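Local coordinates for protein thermospermine synthase (Medicago truncatula, PDB 6BQ3) that probably transfers an aminopropyl group from decarboxylated S-adenosylmethionine to spermidine, giving thermospermine and methylthioadenosine, at residues 55-60 against 132-137; 162-167 against 192-197; 105-110 against 126-131; 75-80 against 251-256. One frame throughout, in Å; residues are numbered along the deposited sequence. Where two conformers were deposited one is given.

Contact 1. Residues 55-60 against 132-137; sequences QYQDIA and DIDEEV. With DSH (5'-S-(3-aminopropyl)-5'-thioadenosine), chain C.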
# COMPACT_ATOMS: atom_id res chain seq x y z
N GLN A 55 29.59 -4.11 4.12
CA GLN A 55 29.88 -2.71 4.47
C GLN A 55 29.48 -1.72 3.37
O GLN A 55 29.50 -0.52 3.63
CB GLN A 55 31.37 -2.52 4.77
CG GLN A 55 32.26 -2.59 3.55
CD GLN A 55 33.70 -2.88 3.89
OE1 GLN A 55 34.18 -3.99 3.68
NE2 GLN A 55 34.40 -1.88 4.44
N TYR A 56 29.19 -2.20 2.16
CA TYR A 56 28.90 -1.34 1.03
C TYR A 56 27.42 -1.07 0.85
O TYR A 56 27.04 0.04 0.50
CB TYR A 56 29.49 -1.94 -0.25
CG TYR A 56 31.00 -1.92 -0.19
CD1 TYR A 56 31.70 -0.74 -0.45
CD2 TYR A 56 31.72 -3.07 0.19
CE1 TYR A 56 33.09 -0.71 -0.36
CE2 TYR A 56 33.11 -3.04 0.28
CZ TYR A 56 33.79 -1.86 -0.00
OH TYR A 56 35.15 -1.83 0.09
N GLN A 57 26.60 -2.10 1.04
CA GLN A 57 25.18 -1.98 0.79
C GLN A 57 24.40 -3.15 1.34
O GLN A 57 24.96 -4.20 1.65
CB GLN A 57 24.94 -1.90 -0.71
CG GLN A 57 25.40 -3.15 -1.46
CD GLN A 57 26.05 -2.86 -2.79
OE1 GLN A 57 25.63 -1.96 -3.52
NE2 GLN A 57 27.08 -3.64 -3.13
N ASP A 58 23.09 -2.96 1.43
CA ASP A 58 22.14 -4.04 1.67
C ASP A 58 21.92 -4.85 0.42
O ASP A 58 21.82 -4.29 -0.66
CB ASP A 58 20.79 -3.49 2.13
CG ASP A 58 20.74 -3.31 3.60
OD1 ASP A 58 20.98 -2.18 4.06
OD2 ASP A 58 20.52 -4.32 4.30
N ILE A 59 21.86 -6.17 0.58
CA ILE A 59 21.72 -7.12 -0.50
C ILE A 59 20.49 -7.95 -0.16
O ILE A 59 20.27 -8.31 1.02
CB ILE A 59 22.95 -8.04 -0.61
CG1 ILE A 59 24.24 -7.20 -0.74
CG2 ILE A 59 22.85 -9.05 -1.76
CD1 ILE A 59 25.51 -8.00 -0.51
N ALA A 60 19.72 -8.28 -1.19
CA ALA A 60 18.52 -9.09 -1.05
C ALA A 60 18.15 -9.75 -2.37
O ALA A 60 18.27 -9.13 -3.42
CB ALA A 60 17.39 -8.22 -0.54
N ASP A 132 34.26 -5.58 -9.30
CA ASP A 132 33.20 -5.08 -8.40
C ASP A 132 33.78 -4.82 -7.02
O ASP A 132 34.64 -5.55 -6.56
CB ASP A 132 32.07 -6.09 -8.32
CG ASP A 132 30.76 -5.48 -7.85
OD1 ASP A 132 30.71 -5.01 -6.67
OD2 ASP A 132 29.80 -5.47 -8.64
N ILE A 133 33.28 -3.79 -6.35
CA ILE A 133 33.77 -3.41 -5.02
C ILE A 133 33.29 -4.38 -3.91
O ILE A 133 33.89 -4.44 -2.83
CB ILE A 133 33.42 -1.93 -4.75
CG1 ILE A 133 34.33 -1.33 -3.69
CG2 ILE A 133 31.94 -1.76 -4.41
CD1 ILE A 133 34.14 0.17 -3.56
N ASP A 134 32.24 -5.16 -4.20
CA ASP A 134 31.53 -5.94 -3.18
C ASP A 134 31.59 -7.45 -3.47
O ASP A 134 30.77 -8.02 -4.19
CB ASP A 134 30.07 -5.44 -3.03
CG ASP A 134 29.45 -5.82 -1.69
OD1 ASP A 134 29.91 -6.79 -1.07
OD2 ASP A 134 28.51 -5.12 -1.25
N GLU A 135 32.56 -8.10 -2.83
CA GLU A 135 32.73 -9.55 -2.91
C GLU A 135 31.42 -10.29 -2.58
O GLU A 135 31.06 -11.29 -3.23
CB GLU A 135 33.88 -9.97 -1.97
CG GLU A 135 34.26 -11.42 -2.05
CD GLU A 135 35.58 -11.71 -1.36
OE1 GLU A 135 35.81 -11.22 -0.23
OE2 GLU A 135 36.40 -12.43 -1.95
N GLU A 136 30.66 -9.77 -1.62
CA GLU A 136 29.46 -10.45 -1.16
C GLU A 136 28.41 -10.47 -2.27
O GLU A 136 27.79 -11.50 -2.50
CB GLU A 136 28.93 -9.88 0.18
CG GLU A 136 29.98 -9.50 1.26
CD GLU A 136 31.11 -10.52 1.51
OE1 GLU A 136 30.95 -11.71 1.12
OE2 GLU A 136 32.15 -10.14 2.12
N VAL A 137 28.28 -9.38 -3.03
CA VAL A 137 27.34 -9.35 -4.16
C VAL A 137 27.71 -10.45 -5.14
O VAL A 137 26.86 -11.19 -5.60
CB VAL A 137 27.38 -8.00 -4.94
CG1 VAL A 137 26.61 -8.09 -6.27
CG2 VAL A 137 26.82 -6.87 -4.12
N DSH C . 21.87 -0.56 -13.17
N1 DSH C . 33.72 0.01 -8.19
C2 DSH C . 33.35 -1.27 -8.69
N3 DSH C . 31.99 -1.75 -8.47
C4 DSH C . 30.99 -0.89 -7.73
C5 DSH C . 31.35 0.33 -7.26
C6 DSH C . 32.79 0.84 -7.48
N6 DSH C . 33.23 2.12 -6.99
N7 DSH C . 30.29 0.87 -6.66
C8 DSH C . 29.27 -0.02 -6.75
N9 DSH C . 29.70 -1.11 -7.42
CA DSH C . 22.53 -1.77 -12.66
CB DSH C . 23.64 -1.38 -11.67
SD DSH C . 24.26 -2.27 -9.07
CG DSH C . 24.11 -2.62 -10.85
C1' DSH C . 29.02 -2.23 -7.78
C2' DSH C . 27.96 -2.79 -6.75
O2' DSH C . 28.61 -3.66 -5.70
C3' DSH C . 27.13 -3.41 -7.49
O3' DSH C . 27.52 -4.78 -7.88
C4' DSH C . 27.04 -2.52 -8.88
O4' DSH C . 28.20 -1.94 -9.02
C5' DSH C . 25.91 -1.51 -8.79

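Contact 2. Residues 162-167 against 192-197; sequences NDAKAE and YKLYTK. With DSH (5'-S-(3-aminopropyl)-5'-thioadenosine), chain C.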
# COMPACT_ATOMS: atom_id res chain seq x y z
N ASN A 162 37.55 -4.99 -6.05
CA ASN A 162 38.12 -3.65 -5.84
C ASN A 162 37.13 -2.55 -6.29
O ASN A 162 36.19 -2.79 -7.10
CB ASN A 162 39.43 -3.47 -6.64
CG ASN A 162 40.41 -2.45 -6.03
OD1 ASN A 162 40.14 -1.81 -5.02
ND2 ASN A 162 41.59 -2.34 -6.65
N ASP A 163 37.39 -1.35 -5.80
CA ASP A 163 36.86 -0.13 -6.41
C ASP A 163 37.47 -0.00 -7.81
O ASP A 163 38.66 0.05 -7.95
CB ASP A 163 37.19 1.09 -5.52
CG ASP A 163 37.07 2.41 -6.25
OD1 ASP A 163 36.01 2.66 -6.85
OD2 ASP A 163 38.07 3.15 -6.29
N ALA A 164 36.63 0.07 -8.85
CA ALA A 164 37.09 0.09 -10.24
C ALA A 164 37.98 1.28 -10.54
O ALA A 164 38.84 1.18 -11.40
CB ALA A 164 35.93 0.07 -11.21
N LYS A 165 37.75 2.41 -9.89
CA LYS A 165 38.60 3.59 -10.08
C LYS A 165 40.04 3.31 -9.58
O LYS A 165 41.00 3.62 -10.28
CB LYS A 165 38.01 4.80 -9.34
CG LYS A 165 38.95 5.99 -9.22
CD LYS A 165 38.18 7.29 -8.90
CE LYS A 165 39.06 8.46 -8.48
NZ LYS A 165 40.32 8.57 -9.30
N ALA A 166 40.17 2.72 -8.40
CA ALA A 166 41.52 2.40 -7.87
C ALA A 166 42.18 1.32 -8.73
O ALA A 166 43.36 1.40 -9.08
CB ALA A 166 41.47 1.98 -6.40
N GLU A 167 41.40 0.31 -9.08
CA GLU A 167 41.89 -0.78 -9.90
C GLU A 167 42.41 -0.29 -11.24
O GLU A 167 43.52 -0.65 -11.65
CB GLU A 167 40.78 -1.81 -10.12
CG GLU A 167 41.21 -3.02 -10.93
CD GLU A 167 42.29 -3.83 -10.24
OE1 GLU A 167 42.41 -3.72 -8.99
OE2 GLU A 167 43.03 -4.58 -10.95
N TYR A 192 29.55 7.70 -7.53
CA TYR A 192 29.54 9.06 -8.08
C TYR A 192 30.85 9.44 -8.77
O TYR A 192 30.80 9.99 -9.87
CB TYR A 192 29.21 10.14 -7.03
CG TYR A 192 29.26 11.56 -7.61
CD1 TYR A 192 28.12 12.16 -8.13
CD2 TYR A 192 30.47 12.29 -7.64
CE1 TYR A 192 28.15 13.45 -8.66
CE2 TYR A 192 30.52 13.58 -8.18
CZ TYR A 192 29.36 14.15 -8.69
OH TYR A 192 29.37 15.43 -9.21
N LYS A 193 31.98 9.16 -8.10
CA LYS A 193 33.37 9.44 -8.59
C LYS A 193 33.56 8.99 -10.06
O LYS A 193 34.24 9.67 -10.86
CB LYS A 193 34.38 8.63 -7.78
CG LYS A 193 34.55 8.97 -6.31
CD LYS A 193 34.66 7.72 -5.39
CE LYS A 193 35.68 6.67 -5.80
NZ LYS A 193 37.05 7.18 -5.59
N LEU A 194 32.95 7.85 -10.39
CA LEU A 194 33.23 7.13 -11.64
C LEU A 194 32.38 7.66 -12.82
O LEU A 194 32.36 7.05 -13.90
CB LEU A 194 33.02 5.62 -11.44
CG LEU A 194 34.11 4.87 -10.67
CD1 LEU A 194 34.33 5.39 -9.28
CD2 LEU A 194 33.81 3.38 -10.61
N TYR A 195 31.65 8.76 -12.60
CA TYR A 195 30.99 9.46 -13.69
C TYR A 195 31.49 10.89 -13.87
O TYR A 195 30.94 11.61 -14.70
CB TYR A 195 29.47 9.48 -13.48
CG TYR A 195 28.76 8.16 -13.42
CD1 TYR A 195 28.64 7.47 -12.22
CD2 TYR A 195 28.14 7.62 -14.56
CE1 TYR A 195 27.95 6.25 -12.16
CE2 TYR A 195 27.46 6.40 -14.50
CZ TYR A 195 27.35 5.72 -13.32
OH TYR A 195 26.64 4.53 -13.24
N THR A 196 32.52 11.31 -13.13
CA THR A 196 33.03 12.69 -13.27
C THR A 196 33.87 12.80 -14.52
O THR A 196 34.54 11.83 -14.93
CB THR A 196 33.87 13.12 -12.04
OG1 THR A 196 35.00 12.25 -11.87
CG2 THR A 196 33.04 13.12 -10.75
N LYS A 197 33.85 13.99 -15.11
CA LYS A 197 34.76 14.37 -16.20
C LYS A 197 36.23 14.06 -15.86
O LYS A 197 36.99 13.60 -16.72
CB LYS A 197 34.61 15.86 -16.48
CG LYS A 197 35.49 16.39 -17.61
CD LYS A 197 34.93 17.70 -18.17
CE LYS A 197 35.98 18.76 -18.53
NZ LYS A 197 37.26 18.24 -19.08
N DSH C . 21.87 -0.56 -13.17
N1 DSH C . 33.72 0.01 -8.19
C2 DSH C . 33.35 -1.27 -8.69
N3 DSH C . 31.99 -1.75 -8.47
C4 DSH C . 30.99 -0.89 -7.73
C5 DSH C . 31.35 0.33 -7.26
C6 DSH C . 32.79 0.84 -7.48
N6 DSH C . 33.23 2.12 -6.99
N7 DSH C . 30.29 0.87 -6.66
C8 DSH C . 29.27 -0.02 -6.75
N9 DSH C . 29.70 -1.11 -7.42
CA DSH C . 22.53 -1.77 -12.66
CB DSH C . 23.64 -1.38 -11.67
SD DSH C . 24.26 -2.27 -9.07
CG DSH C . 24.11 -2.62 -10.85
C1' DSH C . 29.02 -2.23 -7.78
C2' DSH C . 27.96 -2.79 -6.75
O2' DSH C . 28.61 -3.66 -5.70
C3' DSH C . 27.13 -3.41 -7.49
O3' DSH C . 27.52 -4.78 -7.88
C4' DSH C . 27.04 -2.52 -8.88
O4' DSH C . 28.20 -1.94 -9.02
C5' DSH C . 25.91 -1.51 -8.79

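Contact 3. Residues 105-110 against 126-131; sequences VFIMGG and DKVVMC. With DSH (5'-S-(3-aminopropyl)-5'-thioadenosine), chain C.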
# COMPACT_ATOMS: atom_id res chain seq x y z
N VAL A 105 38.04 -6.63 -22.22
CA VAL A 105 37.01 -5.72 -21.70
C VAL A 105 37.10 -5.65 -20.19
O VAL A 105 37.32 -6.65 -19.53
CB VAL A 105 35.59 -6.16 -22.10
CG1 VAL A 105 34.54 -5.22 -21.52
CG2 VAL A 105 35.46 -6.26 -23.60
N PHE A 106 36.94 -4.44 -19.66
CA PHE A 106 36.95 -4.19 -18.22
C PHE A 106 35.56 -3.68 -17.84
O PHE A 106 35.08 -2.74 -18.44
CB PHE A 106 37.98 -3.13 -17.91
CG PHE A 106 38.23 -2.95 -16.46
CD1 PHE A 106 37.44 -2.11 -15.72
CD2 PHE A 106 39.28 -3.59 -15.84
CE1 PHE A 106 37.69 -1.93 -14.36
CE2 PHE A 106 39.52 -3.42 -14.49
CZ PHE A 106 38.71 -2.60 -13.75
N ILE A 107 34.94 -4.33 -16.87
CA ILE A 107 33.62 -3.95 -16.35
C ILE A 107 33.83 -3.25 -15.01
O ILE A 107 34.44 -3.82 -14.11
CB ILE A 107 32.73 -5.20 -16.07
CG1 ILE A 107 32.72 -6.14 -17.28
CG2 ILE A 107 31.31 -4.75 -15.66
CD1 ILE A 107 31.98 -7.43 -17.00
N MET A 108 33.24 -2.07 -14.86
CA MET A 108 33.18 -1.38 -13.58
C MET A 108 31.87 -1.78 -12.93
O MET A 108 30.81 -1.38 -13.43
CB MET A 108 33.24 0.11 -13.82
CG MET A 108 34.36 0.54 -14.76
SD MET A 108 34.65 2.32 -14.71
CE MET A 108 33.13 2.92 -15.48
N GLY A 109 31.94 -2.56 -11.84
CA GLY A 109 30.78 -3.30 -11.32
C GLY A 109 30.71 -4.73 -11.87
O GLY A 109 31.71 -5.47 -11.92
N GLY A 110 29.53 -5.13 -12.31
CA GLY A 110 29.33 -6.44 -12.93
C GLY A 110 29.11 -7.60 -11.98
O GLY A 110 28.97 -8.74 -12.44
N ASP A 126 38.61 -12.54 -25.49
CA ASP A 126 39.45 -13.51 -24.78
C ASP A 126 39.66 -13.19 -23.32
O ASP A 126 40.19 -14.02 -22.61
CB ASP A 126 40.80 -13.80 -25.53
CG ASP A 126 41.65 -12.53 -25.82
OD1 ASP A 126 41.69 -11.62 -24.96
OD2 ASP A 126 42.33 -12.48 -26.88
N LYS A 127 39.27 -12.01 -22.86
CA LYS A 127 39.47 -11.62 -21.48
C LYS A 127 38.39 -10.65 -21.01
O LYS A 127 38.16 -9.61 -21.63
CB LYS A 127 40.83 -10.97 -21.27
CG LYS A 127 41.32 -11.05 -19.83
CD LYS A 127 41.93 -9.73 -19.35
CE LYS A 127 42.82 -9.96 -18.13
NZ LYS A 127 43.34 -8.67 -17.57
N VAL A 128 37.75 -10.98 -19.91
CA VAL A 128 36.79 -10.10 -19.28
C VAL A 128 37.20 -9.92 -17.85
O VAL A 128 37.30 -10.88 -17.14
CB VAL A 128 35.39 -10.68 -19.35
CG1 VAL A 128 34.36 -9.71 -18.73
CG2 VAL A 128 35.03 -10.97 -20.79
N VAL A 129 37.42 -8.69 -17.44
CA VAL A 129 37.66 -8.36 -16.04
C VAL A 129 36.36 -7.81 -15.43
O VAL A 129 35.89 -6.77 -15.87
CB VAL A 129 38.81 -7.35 -15.87
CG1 VAL A 129 39.03 -7.04 -14.39
CG2 VAL A 129 40.12 -7.89 -16.47
N MET A 130 35.80 -8.54 -14.46
CA MET A 130 34.71 -8.06 -13.62
C MET A 130 35.31 -7.44 -12.37
O MET A 130 35.81 -8.14 -11.46
CB MET A 130 33.79 -9.21 -13.25
CG MET A 130 32.58 -8.77 -12.43
SD MET A 130 32.01 -10.15 -11.43
CE MET A 130 31.32 -11.12 -12.77
N CYS A 131 35.31 -6.12 -12.32
CA CYS A 131 35.84 -5.43 -11.17
C CYS A 131 34.69 -4.84 -10.33
O CYS A 131 34.21 -3.74 -10.61
CB CYS A 131 36.81 -4.33 -11.59
SG CYS A 131 37.60 -3.59 -10.14
N DSH C . 21.87 -0.56 -13.17
N1 DSH C . 33.72 0.01 -8.19
C2 DSH C . 33.35 -1.27 -8.69
N3 DSH C . 31.99 -1.75 -8.47
C4 DSH C . 30.99 -0.89 -7.73
C5 DSH C . 31.35 0.33 -7.26
C6 DSH C . 32.79 0.84 -7.48
N6 DSH C . 33.23 2.12 -6.99
N7 DSH C . 30.29 0.87 -6.66
C8 DSH C . 29.27 -0.02 -6.75
N9 DSH C . 29.70 -1.11 -7.42
CA DSH C . 22.53 -1.77 -12.66
CB DSH C . 23.64 -1.38 -11.67
SD DSH C . 24.26 -2.27 -9.07
CG DSH C . 24.11 -2.62 -10.85
C1' DSH C . 29.02 -2.23 -7.78
C2' DSH C . 27.96 -2.79 -6.75
O2' DSH C . 28.61 -3.66 -5.70
C3' DSH C . 27.13 -3.41 -7.49
O3' DSH C . 27.52 -4.78 -7.88
C4' DSH C . 27.04 -2.52 -8.88
O4' DSH C . 28.20 -1.94 -9.02
C5' DSH C . 25.91 -1.51 -8.79

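Contact 4. Residues 75-80 against 251-256; sequences GKLQSA and IPSYAD. With DSH (5'-S-(3-aminopropyl)-5'-thioadenosine), chain C.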
# COMPACT_ATOMS: atom_id res chain seq x y z
N GLY A 75 17.93 -1.34 -1.09
CA GLY A 75 16.54 -1.08 -1.42
C GLY A 75 16.18 -0.62 -2.82
O GLY A 75 15.09 -0.11 -3.02
N LYS A 76 17.06 -0.81 -3.80
CA LYS A 76 16.73 -0.51 -5.20
C LYS A 76 16.86 -1.82 -5.97
O LYS A 76 17.89 -2.48 -5.86
CB LYS A 76 17.64 0.54 -5.84
CG LYS A 76 18.11 1.70 -4.95
CD LYS A 76 17.14 2.85 -4.83
CE LYS A 76 16.02 2.57 -3.84
NZ LYS A 76 15.35 3.81 -3.36
N LEU A 77 15.80 -2.21 -6.69
CA LEU A 77 15.87 -3.35 -7.60
C LEU A 77 16.93 -3.02 -8.64
O LEU A 77 16.93 -1.92 -9.22
CB LEU A 77 14.51 -3.64 -8.26
CG LEU A 77 14.43 -4.96 -9.06
CD1 LEU A 77 13.03 -5.52 -9.15
CD2 LEU A 77 14.93 -4.77 -10.47
N GLN A 78 17.85 -3.95 -8.84
CA GLN A 78 18.93 -3.74 -9.81
C GLN A 78 18.96 -4.79 -10.93
O GLN A 78 19.52 -4.54 -11.95
CB GLN A 78 20.29 -3.63 -9.09
CG GLN A 78 20.47 -2.36 -8.24
CD GLN A 78 20.56 -1.07 -9.07
OE1 GLN A 78 20.42 -1.09 -10.30
NE2 GLN A 78 20.70 0.05 -8.39
N SER A 79 18.31 -5.91 -10.76
CA SER A 79 18.22 -6.92 -11.81
C SER A 79 16.95 -7.72 -11.54
O SER A 79 16.67 -8.03 -10.39
CB SER A 79 19.45 -7.84 -11.74
OG SER A 79 19.43 -8.89 -12.71
N ALA A 80 16.19 -8.06 -12.57
CA ALA A 80 15.05 -9.00 -12.37
C ALA A 80 15.14 -10.06 -13.40
O ALA A 80 15.46 -9.79 -14.56
CB ALA A 80 13.69 -8.30 -12.46
N ILE A 251 12.70 -0.82 -19.41
CA ILE A 251 12.90 -1.96 -18.57
C ILE A 251 11.74 -2.01 -17.55
O ILE A 251 11.73 -1.23 -16.59
CB ILE A 251 14.29 -1.97 -17.96
CG1 ILE A 251 15.37 -2.01 -19.09
CG2 ILE A 251 14.45 -3.22 -17.11
CD1 ILE A 251 16.70 -1.56 -18.60
N PRO A 252 10.78 -2.94 -17.74
CA PRO A 252 9.57 -2.96 -16.89
C PRO A 252 9.91 -3.00 -15.41
O PRO A 252 9.35 -2.21 -14.66
CB PRO A 252 8.82 -4.20 -17.35
CG PRO A 252 9.25 -4.39 -18.77
CD PRO A 252 10.70 -3.92 -18.84
N SER A 253 10.89 -3.81 -15.00
CA SER A 253 11.26 -3.93 -13.57
C SER A 253 11.90 -2.67 -12.96
O SER A 253 11.94 -2.56 -11.74
CB SER A 253 12.16 -5.15 -13.32
OG SER A 253 13.44 -5.01 -13.90
N TYR A 254 12.39 -1.78 -13.80
CA TYR A 254 12.94 -0.50 -13.40
C TYR A 254 11.88 0.57 -13.43
O TYR A 254 12.18 1.69 -13.02
CB TYR A 254 14.10 -0.08 -14.33
CG TYR A 254 15.43 -0.78 -14.14
CD1 TYR A 254 15.58 -1.93 -13.35
CD2 TYR A 254 16.55 -0.29 -14.79
CE1 TYR A 254 16.82 -2.54 -13.22
CE2 TYR A 254 17.79 -0.88 -14.65
CZ TYR A 254 17.93 -2.00 -13.87
OH TYR A 254 19.18 -2.60 -13.75
N ALA A 255 10.66 0.25 -13.90
CA ALA A 255 9.55 1.19 -13.95
C ALA A 255 9.90 2.43 -14.78
O ALA A 255 9.35 3.48 -14.56
CB ALA A 255 9.10 1.60 -12.54
N ASP A 256 10.78 2.30 -15.77
CA ASP A 256 11.10 3.43 -16.61
C ASP A 256 11.79 3.00 -17.86
O ASP A 256 12.22 1.87 -17.97
CB ASP A 256 12.00 4.43 -15.87
CG ASP A 256 11.78 5.91 -16.29
OD1 ASP A 256 11.21 6.16 -17.38
OD2 ASP A 256 12.23 6.82 -15.53
N DSH C . 21.87 -0.56 -13.17
N1 DSH C . 33.72 0.01 -8.19
C2 DSH C . 33.35 -1.27 -8.69
N3 DSH C . 31.99 -1.75 -8.47
C4 DSH C . 30.99 -0.89 -7.73
C5 DSH C . 31.35 0.33 -7.26
C6 DSH C . 32.79 0.84 -7.48
N6 DSH C . 33.23 2.12 -6.99
N7 DSH C . 30.29 0.87 -6.66
C8 DSH C . 29.27 -0.02 -6.75
N9 DSH C . 29.70 -1.11 -7.42
CA DSH C . 22.53 -1.77 -12.66
CB DSH C . 23.64 -1.38 -11.67
SD DSH C . 24.26 -2.27 -9.07
CG DSH C . 24.11 -2.62 -10.85
C1' DSH C . 29.02 -2.23 -7.78
C2' DSH C . 27.96 -2.79 -6.75
O2' DSH C . 28.61 -3.66 -5.70
C3' DSH C . 27.13 -3.41 -7.49
O3' DSH C . 27.52 -4.78 -7.88
C4' DSH C . 27.04 -2.52 -8.88
O4' DSH C . 28.20 -1.94 -9.02
C5' DSH C . 25.91 -1.51 -8.79

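Contact 1. Residues 55-60 against 132-137
Tyr56 lays its ring across Ile133 while Gln57 reaches Asp134 and the ribose of the bound aminopropyl-thioadenosine, so the N-terminal antiparallel sheet closes here on the ribose-binding acidic end of strand 127-132 in the Rossmann-like domain. The tyrosine and isoleucine side chains meet at about a right angle: CG2 of Ile133 lies over one ring face, offset toward the rim, and its CD1 comes to 3.5 Å from CE1 of Tyr56. The other ring face carries CG of Gln55. Because CG1 of Ile133 stands anti to the backbone N (chi1 -158°), CG1 and CD1 reach the CE1 side of the ring, and CG2, besides lying over the ring face, packs on the adenine, 3.6 Å from its C5. An alanine in place of Tyr56 would probably open a gap over Ile133 and free that side chain to shift against the adenine. The Gln57 amide and the Asp134 carboxylate are nearly coplanar, and NE2 of Gln57 donates to OD2 of Asp134 at 2.8 Å, on its anti side. The same oxygen is also hydrogen-bonded to Ser54, and OD1 of Asp134 caps helix 135-144 through a weak bond from Glu136 N. Asp132 closes an Asx turn, its OD1 accepting from Asp134 N. Farther along, Ile59 CD1 packs on Val137 CG2 at 4.0 Å. Both ribose hydroxyls point into the Asp132 carboxylate, O3' lying 2.5 Å from OD2. O2' gives its proton to Asp132 OD1 and receives Gln57 NE2 at 3.0 Å, with an N-H...O angle of 167°.

Contact 2. Residues 162-167 against 192-197
Lys165, in the first turn of helix 164-170, faces Leu194 in the 3-10 segment 192-195, their CA atoms 6.6 Å apart. Asp163 sits at the N-cap of that helix, its OD2 accepting from Ala166 N from well above the carboxylate plane, and Thr196 caps helix 197-204, while its hydroxyl also donates to Lys193 O. Between the two segments the contact is made by side chains. Leu194 divides its branches: CD1 rests against CB of Lys165 at 3.7 Å, and CD2 touches CB of Ala164 at 4.0 Å and comes near the adenine amino group. Asp163 and Ala164 form the adenine end of the donor pocket in this Rossmann-like fold. OD1 of Asp163 accepts from DSH N6 at 2.8 Å, and Ala164 N donates to DSH N1 at 3.0 Å in an almost straight bond (174°), so the two polar positions on this edge of the base are read together. Lys165 and Lys193 cross at about a right angle, NZ of Lys193 lying 3.5 Å from CD of Lys165. Bends at chi2, chi3 and chi4 curl Lys193 back toward Asp163, where its NZ stays 4.2 Å from OD2, too far for a salt bridge. Lys165 NZ forms a salt bridge with Glu169.

Contact 3. Residues 105-110 against 126-131
Cys131 O accepts from Gly109 N at 2.8 Å, the donor standing 37° above the carbonyl plane where segment 105-110 turns a corner at Met108. Before that corner the strands pair in parallel register, Val105 with Val128, Phe106 with Val129 and Ile107 with Met130. Ile107 is held through both its backbone polar atoms: its N donates to Val129 O at 2.8 Å, nearly along the C=O axis, and its O accepts from Cys131 N. On the sheet face that carries Phe106, the ring reaches across to its neighbours. With CG anti to the backbone N (chi1 -171°), it brings CE2 to 3.7 Å from CG1 of Val129 and CZ to 3.4 Å from CB of Cys131. SG of Cys131 adds a sulfur-aromatic contact, oblique to the ring and 5.1 Å from its centroid. The ring also meets that of Tyr175. A serine in place of Phe106 would probably take away the ring contacts of Val129 and Cys131 and leave a gap beside Tyr175. The other face is laid down by Val105, Ile107, Val128 and Met130, with CD1 of Ile107 touching CG1 of Val128 at 3.7 Å beneath helix 114-120. Met130 reaches the glycines that follow the corner, its CE 3.4 Å from Gly110 O. Gly109 and Gly110 have positive phi angles that call for glycine, and a CB on Gly109 would run into the ribose ring oxygen O4'. This is the first beta-alpha-beta unit of a Rossmann-like domain, strand 104-107, helix 114-120 and strand 127-132, with its glycine-rich loop against the nucleoside.

Contact 4. Residues 75-80 against 251-256
Ser253 and Tyr254 press the hairpin between strands 243-251 and 256-264, at the edge of the Rossmann-like sheet, against strand 76-80, the edge of the N-terminal antiparallel sheet. Ile251 opens the turn: its O accepts from Tyr254 N and its N donates to Asp256 O, and its CG2 lies over one face of the Tyr254 ring. Pro252 begins the 3-10 segment, its O accepting from Ala255 N, and packs on Ile223 of a neighbouring subunit. Ser253 then points toward the strand. Its CB and OG both come to 3.6 Å from CB of Ala80, and OG also lies 3.7 Å from CD2 of Leu77. The hydroxyl itself is hydrogen-bonded to Asp83, so toward the strand it serves as a packing surface. Tyr254 follows, its CG anti to the carbonyl carbon (chi1 -76°), with CD2 of Leu77 at its ring edge, 4.0 Å from CE1. The edge of this ring also faces Gln78 O, and Trp258 packs against it edge-to-face. Ala255, with its positive phi of 58°, takes the chain round the end of the turn and packs on Trp41 of the neighbouring subunit, and Asp256 starts the returning strand. On the opposite segment Gln78 and Ser79 form a classic beta bulge against Leu71. Gln78 sends its amide to the aminopropyl tail of DSH, OE1 lying 3.2 Å from DSH CA, while the terminal amine N makes weak hydrogen bonds to that OE1 and to the tyrosine hydroxyl. Tyr254 OH donates to Gln78 O at 2.7 Å, from 39° above the carbonyl plane.

How the contacts relate
All four contacts touch the one bound nucleoside. Contacts 1, 2 and 3 surround its adenosine part and touch one another, with centres 14 to 17 Å apart; contact 4 lies at the aminopropyl tail, its centre 18 to 23 Å from the others. Contacts 1 and 4 each bring the N-terminal antiparallel sheet onto the Rossmann-like domain, and their segments alternate along the chain. Contact 3 falls between the two segments of contact 1, and contact 2 opens after contact 1 has closed; both lie within the span bridged by contact 4. Strand 127-132 runs from contact 3 into contact 1. The pocket is thus built at the junction of two domains.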